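Side-chain contacts in chitin-binding type-4 domain-containing protein (Photorhabdus laumondii subsp. laumondii, PDB 6T5Z), which is a copper-dependent lytic polysaccharide monooxygenase of family AA10 that probably cleaves chitin oxidatively: residues H1-S6 with R10-S15; F82-M87 with W95-T100; G152-S157 with N161-V166. All blocks are in the same frame, centred on the assembly; numbering follows the deposited sequence. Where two conformers were deposited one is given.

Contact 1: residues H1-S6 with R10-S15. With CU (copper (II) ion), chain D.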
# COMPACT_ATOMS: atom_id res chain seq x y z
N HIS A 1 -5.02 -10.39 8.25
CA HIS A 1 -3.95 -10.61 7.27
C HIS A 1 -4.45 -10.56 5.83
O HIS A 1 -5.39 -11.26 5.46
CB HIS A 1 -3.26 -11.95 7.53
CG HIS A 1 -2.36 -11.93 8.73
ND1 HIS A 1 -2.84 -11.79 10.01
CD2 HIS A 1 -1.02 -12.02 8.84
CE1 HIS A 1 -1.83 -11.79 10.86
NE2 HIS A 1 -0.71 -11.93 10.17
N GLY A 2 -3.80 -9.73 5.01
CA GLY A 2 -4.19 -9.62 3.61
C GLY A 2 -3.25 -8.72 2.84
O GLY A 2 -2.38 -8.05 3.41
N TYR A 3 -3.44 -8.70 1.52
CA TYR A 3 -2.59 -7.89 0.65
C TYR A 3 -3.40 -7.46 -0.57
O TYR A 3 -4.46 -8.01 -0.87
CB TYR A 3 -1.33 -8.67 0.24
CG TYR A 3 -1.66 -9.96 -0.46
CD1 TYR A 3 -1.89 -9.99 -1.83
CD2 TYR A 3 -1.76 -11.16 0.25
CE1 TYR A 3 -2.20 -11.17 -2.48
CE2 TYR A 3 -2.06 -12.35 -0.40
CZ TYR A 3 -2.29 -12.34 -1.76
OH TYR A 3 -2.60 -13.51 -2.43
N ILE A 4 -2.88 -6.46 -1.28
CA ILE A 4 -3.49 -5.95 -2.50
C ILE A 4 -2.83 -6.62 -3.70
O ILE A 4 -1.61 -6.55 -3.86
CB ILE A 4 -3.35 -4.42 -2.58
CG1 ILE A 4 -4.09 -3.77 -1.41
CG2 ILE A 4 -3.87 -3.92 -3.94
CD1 ILE A 4 -3.95 -2.24 -1.37
N ASP A 5 -3.65 -7.26 -4.54
CA ASP A 5 -3.12 -7.90 -5.75
C ASP A 5 -3.60 -7.24 -7.04
O ASP A 5 -3.28 -7.73 -8.13
CB ASP A 5 -3.43 -9.40 -5.77
CG ASP A 5 -4.91 -9.72 -5.84
OD1 ASP A 5 -5.21 -10.92 -6.02
OD2 ASP A 5 -5.76 -8.82 -5.70
N SER A 6 -4.31 -6.12 -6.96
CA SER A 6 -4.70 -5.38 -8.16
C SER A 6 -5.02 -3.93 -7.80
O SER A 6 -5.94 -3.69 -7.04
CB SER A 6 -5.90 -6.02 -8.84
OG SER A 6 -6.29 -5.28 -10.00
N ARG A 10 3.64 -3.85 -3.95
CA ARG A 10 5.07 -4.13 -3.99
C ARG A 10 5.37 -5.48 -3.35
O ARG A 10 6.14 -6.28 -3.89
CB ARG A 10 5.83 -3.00 -3.28
CG ARG A 10 7.36 -3.12 -3.33
CD ARG A 10 8.00 -2.01 -2.53
NE ARG A 10 7.80 -0.71 -3.14
CZ ARG A 10 8.17 0.44 -2.59
NH1 ARG A 10 8.75 0.45 -1.40
NH2 ARG A 10 7.95 1.59 -3.22
N ALA A 11 4.73 -5.77 -2.21
CA ALA A 11 4.89 -7.06 -1.56
C ALA A 11 4.28 -8.19 -2.38
O ALA A 11 4.86 -9.29 -2.46
CB ALA A 11 4.28 -7.03 -0.16
N PHE A 12 3.10 -7.96 -2.96
CA PHE A 12 2.48 -8.99 -3.78
C PHE A 12 3.38 -9.38 -4.94
O PHE A 12 3.55 -10.56 -5.24
CB PHE A 12 1.12 -8.51 -4.31
CG PHE A 12 0.55 -9.40 -5.38
CD1 PHE A 12 0.10 -10.68 -5.06
CD2 PHE A 12 0.50 -8.99 -6.70
CE1 PHE A 12 -0.41 -11.51 -6.03
CE2 PHE A 12 -0.01 -9.83 -7.68
CZ PHE A 12 -0.48 -11.09 -7.33
N LEU A 13 3.99 -8.39 -5.60
CA LEU A 13 4.85 -8.67 -6.74
C LEU A 13 6.12 -9.40 -6.33
O LEU A 13 6.75 -10.06 -7.16
CB LEU A 13 5.19 -7.38 -7.48
CG LEU A 13 3.99 -6.65 -8.11
CD1 LEU A 13 4.46 -5.38 -8.78
CD2 LEU A 13 3.26 -7.53 -9.09
N CYS A 14 6.51 -9.31 -5.05
CA CYS A 14 7.62 -10.11 -4.55
C CYS A 14 7.26 -11.58 -4.45
O CYS A 14 8.16 -12.43 -4.47
CB CYS A 14 8.03 -9.62 -3.16
SG CYS A 14 8.79 -8.00 -3.04
N SER A 15 5.98 -11.91 -4.35
CA SER A 15 5.55 -13.26 -4.01
C SER A 15 5.52 -14.17 -5.23
O SER A 15 5.54 -13.72 -6.39
CB SER A 15 4.16 -13.22 -3.35
OG SER A 15 3.16 -12.92 -4.30
CU CU D . -4.76 -11.14 10.24
O HOH W 1 -4.58 -12.92 11.85
O HOH W 2 -4.12 -10.10 12.22
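The Phe12 ring carries the CB of Asp5 on one face, and beside it lies the ring of Tyr3, rim against rim. Asp5 CB stands 3.6 Å from the Phe12 ring centroid and only 8° off the ring normal, a CH-pi contact over the middle of the ring. The two aromatic planes are nearly parallel, at 12°, yet neither ring covers the other: the centroids are 5.7 Å apart and the closest atoms, Tyr3 CE1 and Phe12 CD1, meet at 3.5 Å. Phe12 gets there because its CG lies anti to the backbone N (chi1 169°), which carries the ring off the short helix 10-14 and onto strand 2-6. At the root of the side chain, Phe12 CB rests 3.4 Å from the carbonyl O of Ile4, so the base of the side chain, as well as its ring, rests against the strand. Asp5 turns its carboxylate away from the ring; a single residue therefore offers its methylene to the aromatic ring and a carboxylate oxygen, OD2, to Gln83 NE2 on the adjoining strand 79-86. The backbone O of Phe12 accepts from two donors of one residue: Ser15 N bonds to it, and Ser15 OG reaches Phe12 O on a lone pair at 2.6 Å. The disulfide from Cys14 to Cys25 adds a covalent tie to the same helix. At the amino-terminal end of segment 1-6, away from this packing, His1 grips copper through its terminal N at 2.1 Å and through ND1 at 2.0 Å, while His90 and two waters complete the ligands seen. This two-histidine chelation, with the amino terminus as one of three nitrogen ligands, is the histidine brace that defines lytic polysaccharide monooxygenases.

Contact 2: residues F82-M87 with W95-T100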
# COMPACT_ATOMS: atom_id res chain seq x y z
N PHE A 82 -9.00 -0.94 -6.16
CA PHE A 82 -8.04 -1.73 -5.40
C PHE A 82 -8.70 -3.01 -4.91
O PHE A 82 -9.79 -2.96 -4.33
CB PHE A 82 -7.49 -0.93 -4.22
CG PHE A 82 -6.83 0.35 -4.62
CD1 PHE A 82 -7.54 1.53 -4.63
CD2 PHE A 82 -5.49 0.37 -5.01
CE1 PHE A 82 -6.94 2.71 -5.00
CE2 PHE A 82 -4.89 1.56 -5.38
CZ PHE A 82 -5.61 2.74 -5.37
N GLN A 83 -8.05 -4.14 -5.13
CA GLN A 83 -8.55 -5.44 -4.69
C GLN A 83 -7.63 -6.01 -3.62
O GLN A 83 -6.43 -6.19 -3.87
CB GLN A 83 -8.66 -6.42 -5.86
CG GLN A 83 -9.24 -7.77 -5.48
CD GLN A 83 -9.39 -8.68 -6.69
OE1 GLN A 83 -10.50 -8.86 -7.21
NE2 GLN A 83 -8.28 -9.24 -7.16
N TRP A 84 -8.21 -6.32 -2.46
CA TRP A 84 -7.53 -7.02 -1.38
C TRP A 84 -7.91 -8.49 -1.37
O TRP A 84 -9.09 -8.83 -1.50
CB TRP A 84 -7.88 -6.43 -0.02
CG TRP A 84 -7.28 -5.08 0.33
CD1 TRP A 84 -7.67 -3.86 -0.13
CD2 TRP A 84 -6.21 -4.85 1.25
NE1 TRP A 84 -6.90 -2.87 0.44
CE2 TRP A 84 -6.00 -3.45 1.30
CE3 TRP A 84 -5.41 -5.68 2.05
CZ2 TRP A 84 -5.01 -2.87 2.09
CZ3 TRP A 84 -4.43 -5.10 2.84
CH2 TRP A 84 -4.24 -3.71 2.86
N GLU A 85 -6.91 -9.36 -1.17
CA GLU A 85 -7.10 -10.77 -0.84
C GLU A 85 -6.98 -10.88 0.68
O GLU A 85 -5.92 -10.60 1.25
CB GLU A 85 -6.07 -11.66 -1.54
CG GLU A 85 -6.06 -11.51 -3.06
CD GLU A 85 -7.21 -12.23 -3.75
OE1 GLU A 85 -8.01 -12.89 -3.07
OE2 GLU A 85 -7.31 -12.15 -5.00
N ILE A 86 -8.08 -11.23 1.33
CA ILE A 86 -8.17 -11.24 2.79
C ILE A 86 -7.97 -12.68 3.25
O ILE A 86 -8.91 -13.47 3.33
CB ILE A 86 -9.51 -10.67 3.26
CG1 ILE A 86 -9.68 -9.25 2.70
CG2 ILE A 86 -9.63 -10.71 4.79
CD1 ILE A 86 -8.59 -8.28 3.14
N MET A 87 -6.71 -13.04 3.53
CA MET A 87 -6.42 -14.42 3.92
C MET A 87 -7.00 -14.77 5.28
O MET A 87 -7.43 -15.90 5.51
CB MET A 87 -4.91 -14.67 3.91
CG MET A 87 -4.30 -14.64 2.54
SD MET A 87 -2.58 -15.09 2.66
CE MET A 87 -2.69 -16.83 3.06
N TRP A 95 -10.98 0.98 4.82
CA TRP A 95 -9.96 0.84 3.78
C TRP A 95 -9.65 2.24 3.30
O TRP A 95 -10.57 3.00 2.99
CB TRP A 95 -10.48 -0.01 2.61
CG TRP A 95 -11.25 -1.20 3.06
CD1 TRP A 95 -12.57 -1.26 3.42
CD2 TRP A 95 -10.72 -2.52 3.24
NE1 TRP A 95 -12.90 -2.54 3.80
CE2 TRP A 95 -11.78 -3.33 3.69
CE3 TRP A 95 -9.46 -3.10 3.06
CZ2 TRP A 95 -11.62 -4.68 3.98
CZ3 TRP A 95 -9.30 -4.44 3.33
CH2 TRP A 95 -10.37 -5.22 3.79
N GLU A 96 -8.37 2.61 3.24
CA GLU A 96 -8.05 3.96 2.82
C GLU A 96 -6.74 3.97 2.04
O GLU A 96 -5.93 3.04 2.15
CB GLU A 96 -7.97 4.92 4.01
CG GLU A 96 -6.82 4.64 4.93
CD GLU A 96 -6.70 5.67 6.06
OE1 GLU A 96 -7.53 6.59 6.15
OE2 GLU A 96 -5.75 5.53 6.86
N TYR A 97 -6.55 5.03 1.26
CA TYR A 97 -5.46 5.09 0.29
C TYR A 97 -4.85 6.48 0.29
O TYR A 97 -5.57 7.48 0.23
CB TYR A 97 -5.97 4.72 -1.12
CG TYR A 97 -6.52 3.32 -1.11
CD1 TYR A 97 -7.85 3.06 -0.80
CD2 TYR A 97 -5.68 2.23 -1.38
CE1 TYR A 97 -8.34 1.76 -0.74
CE2 TYR A 97 -6.16 0.94 -1.34
CZ TYR A 97 -7.48 0.71 -1.01
OH TYR A 97 -7.95 -0.59 -0.98
N PHE A 98 -3.52 6.52 0.40
CA PHE A 98 -2.71 7.72 0.30
C PHE A 98 -1.88 7.66 -0.98
O PHE A 98 -1.59 6.58 -1.49
CB PHE A 98 -1.77 7.84 1.51
CG PHE A 98 -2.47 7.97 2.84
CD1 PHE A 98 -2.63 9.22 3.42
CD2 PHE A 98 -2.95 6.84 3.52
CE1 PHE A 98 -3.27 9.36 4.66
CE2 PHE A 98 -3.58 6.97 4.75
CZ PHE A 98 -3.74 8.24 5.32
N ILE A 99 -1.46 8.81 -1.49
CA ILE A 99 -0.55 8.81 -2.63
C ILE A 99 0.58 9.79 -2.37
O ILE A 99 0.43 10.76 -1.61
CB ILE A 99 -1.29 9.10 -3.96
CG1 ILE A 99 -0.40 8.75 -5.16
CG2 ILE A 99 -1.79 10.55 -4.01
CD1 ILE A 99 -1.17 8.69 -6.46
N THR A 100 1.73 9.51 -2.98
CA THR A 100 2.86 10.42 -2.88
C THR A 100 2.48 11.80 -3.41
O THR A 100 1.62 11.93 -4.30
CB THR A 100 4.06 9.87 -3.66
OG1 THR A 100 3.62 9.28 -4.89
CG2 THR A 100 4.80 8.83 -2.84
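Tyr97 reaches across to strand 79-86 with its ring laid against that of Phe82 and its hydroxyl set beside Trp84. From its CB, with CG anti to the carbonyl carbon, the side chain runs inward, and its CG already lies 4.0 Å from Phe82 CE1. Further along the ring, CE2 comes within 3.4 Å of Phe82 CG, while Phe82 CD1 sits over the centre of the tyrosine ring; the pair forms an offset stack with planes at 12°. CZ comes next to Phe82 CB, and at the tip OH meets that same CB at 3.3 Å. There the hydroxyl also accepts a hydrogen bond from Trp84 NE1, 2.9 Å long and bent to 140° at the hydrogen, with OH almost exactly in the indole plane. A second hydrogen bond joins the hydroxyl to Asn136 OD1 on strand 133-139. Trp95 turns an edge onto one face of Trp84, an edge-to-face pair with planes at 56° in which Trp95 CZ3 comes 3.7 Å from Trp84 CG. Ile86 CD1 closes the row at the rim of Trp95, 3.6 Å from CH2. In this buried interior between two sheets, aromatic surface supplies most of the contact, and the one buried phenol is held between an indole N-H and the side-chain amide oxygen of Asn136; the two bonds hold the hydroxyl in place, while the stack on Phe82 probably sets how the ring is turned.

Contact 3: residues G152-S157 with N161-V166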
# COMPACT_ATOMS: atom_id res chain seq x y z
N GLY A 152 -1.91 1.67 0.58
CA GLY A 152 -3.19 1.13 1.01
C GLY A 152 -3.12 0.77 2.48
O GLY A 152 -2.13 0.19 2.93
N VAL A 153 -4.16 1.15 3.23
CA VAL A 153 -4.23 0.87 4.66
C VAL A 153 -5.56 0.19 4.98
O VAL A 153 -6.63 0.74 4.69
CB VAL A 153 -4.05 2.13 5.51
CG1 VAL A 153 -4.03 1.77 7.00
CG2 VAL A 153 -2.78 2.87 5.09
N TRP A 154 -5.47 -0.99 5.57
CA TRP A 154 -6.62 -1.75 6.04
C TRP A 154 -6.59 -1.69 7.56
O TRP A 154 -5.72 -2.32 8.18
CB TRP A 154 -6.56 -3.18 5.52
CG TRP A 154 -7.57 -4.09 6.12
CD1 TRP A 154 -8.81 -3.74 6.59
CD2 TRP A 154 -7.45 -5.51 6.31
NE1 TRP A 154 -9.46 -4.85 7.06
CE2 TRP A 154 -8.66 -5.95 6.89
CE3 TRP A 154 -6.45 -6.45 6.04
CZ2 TRP A 154 -8.88 -7.29 7.23
CZ3 TRP A 154 -6.68 -7.78 6.36
CH2 TRP A 154 -7.88 -8.19 6.95
N THR A 155 -7.51 -0.94 8.15
CA THR A 155 -7.51 -0.67 9.59
C THR A 155 -8.45 -1.65 10.28
O THR A 155 -9.63 -1.75 9.91
CB THR A 155 -7.90 0.79 9.84
OG1 THR A 155 -6.91 1.66 9.25
CG2 THR A 155 -8.01 1.10 11.35
N ILE A 156 -7.93 -2.39 11.27
CA ILE A 156 -8.67 -3.42 11.98
C ILE A 156 -9.38 -2.79 13.17
O ILE A 156 -8.76 -2.09 13.97
CB ILE A 156 -7.74 -4.55 12.44
CG1 ILE A 156 -6.87 -5.08 11.29
CG2 ILE A 156 -8.55 -5.68 13.08
CD1 ILE A 156 -7.67 -5.59 10.11
N SER A 157 -10.69 -3.07 13.31
CA SER A 157 -11.48 -2.36 14.31
C SER A 157 -11.31 -2.91 15.72
O SER A 157 -11.47 -2.17 16.69
CB SER A 157 -12.96 -2.38 13.92
OG SER A 157 -13.49 -3.69 14.07
N ASN A 161 -4.16 -2.42 15.38
CA ASN A 161 -3.28 -2.51 14.23
C ASN A 161 -3.99 -2.24 12.91
O ASN A 161 -5.21 -2.08 12.84
CB ASN A 161 -2.62 -3.90 14.19
CG ASN A 161 -1.71 -4.12 15.38
OD1 ASN A 161 -1.08 -3.17 15.86
ND2 ASN A 161 -1.62 -5.35 15.85
N ALA A 162 -3.18 -2.19 11.85
CA ALA A 162 -3.62 -2.05 10.47
C ALA A 162 -2.62 -2.77 9.58
O ALA A 162 -1.48 -3.01 9.98
CB ALA A 162 -3.73 -0.58 10.04
N PHE A 163 -3.02 -3.06 8.35
CA PHE A 163 -2.12 -3.66 7.37
C PHE A 163 -1.73 -2.64 6.32
O PHE A 163 -2.58 -1.87 5.84
CB PHE A 163 -2.76 -4.90 6.73
CG PHE A 163 -2.87 -6.05 7.68
CD1 PHE A 163 -3.91 -6.11 8.60
CD2 PHE A 163 -1.88 -7.02 7.74
CE1 PHE A 163 -4.00 -7.16 9.51
CE2 PHE A 163 -1.96 -8.07 8.64
CZ PHE A 163 -3.01 -8.14 9.53
N TYR A 164 -0.45 -2.62 5.94
CA TYR A 164 0.11 -1.53 5.14
C TYR A 164 0.64 -2.08 3.82
O TYR A 164 1.51 -2.96 3.81
CB TYR A 164 1.21 -0.81 5.92
CG TYR A 164 0.68 0.04 7.06
CD1 TYR A 164 0.45 -0.51 8.32
CD2 TYR A 164 0.38 1.39 6.86
CE1 TYR A 164 -0.04 0.28 9.38
CE2 TYR A 164 -0.11 2.17 7.90
CZ TYR A 164 -0.32 1.61 9.15
OH TYR A 164 -0.80 2.40 10.17
N GLN A 165 0.13 -1.54 2.70
CA GLN A 165 0.47 -2.05 1.37
C GLN A 165 0.84 -0.90 0.43
O GLN A 165 -0.05 -0.26 -0.13
CB GLN A 165 -0.70 -2.86 0.80
CG GLN A 165 -0.92 -4.20 1.51
CD GLN A 165 -0.09 -5.33 0.91
OE1 GLN A 165 -0.22 -5.64 -0.27
NE2 GLN A 165 0.74 -5.95 1.73
N VAL A 166 2.16 -0.68 0.21
CA VAL A 166 2.59 0.27 -0.82
C VAL A 166 2.50 -0.39 -2.19
O VAL A 166 2.71 -1.60 -2.35
CB VAL A 166 4.01 0.81 -0.53
CG1 VAL A 166 4.05 1.56 0.80
CG2 VAL A 166 5.05 -0.31 -0.53
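Five backbone hydrogen bonds join the antiparallel segments, starting with the reciprocal pair between Gly152 and Gln165. Gly152 N gives a 2.8 Å bond to Gln165 O that is straight at the hydrogen (169°) but reaches the oxygen from well above the carbonyl plane, whereas Gln165 N returns its bond to Gly152 O within the plane of the glycine carbonyl. Trp154 and Phe163 form the second hydrogen-bonded pair, and Ile156 N reaches Asn161 O at 3.2 Å. Val153 and Tyr164, the non-hydrogen-bonded pair between the first two, each add a CA-H...O contact, Val153 CA to Phe163 O at 3.4 Å and Tyr164 CA to Gly152 O. On the Trp154 side of the sheet, the indole CE3 lies 3.6 Å from Phe163 CD1. Their planes, at 28°, are slid so far apart that the rings barely overlap. Trp154 has CG anti to its own N (chi1 171°) and Phe163 has CG anti to its carbonyl carbon, yet both rings point the same way, side by side. Ile156 fills in next to them, with CG1 at the edge of the Phe163 ring and CD1 over a face of the indole. On the other side, Val153 CG1 lies over a face of the Tyr164 ring and 3.9 Å from Ala162 CB, while CG2 meets the ring at CD2 and CE2. Phe163 further meets the ring of the copper ligand His1, and Trp154 stacks on Trp95. Strands 148-156 and 161-172 form a beta hairpin within the mixed sheet, with strand 92-99 paired to 148-156, and strands 36-38 and 73-76 paired to 161-172.

How the contacts relate
Contacts 2 and 3 are buried, whereas contact 1 is only partly so. Contact 3 pairs neighbouring strands of one sheet through their backbones; contact 2 bridges two sheets by aromatic side chains; contact 1 sets a short helix on an edge strand with apolar and CH-pi packing. Strands 2-6 and 79-86 tie contacts 1 and 2 into the three-stranded sheet, and strands 92-99 and 148-156 tie contacts 2 and 3 into the mixed one. Trp84 touches both Trp154 and Gln165, and Gln165 OE1 accepts from the backbone N of Ile4, which connects all three. Copper is held at the far end of segment 1-6, close to contact 3 and away from the Phe12 packing.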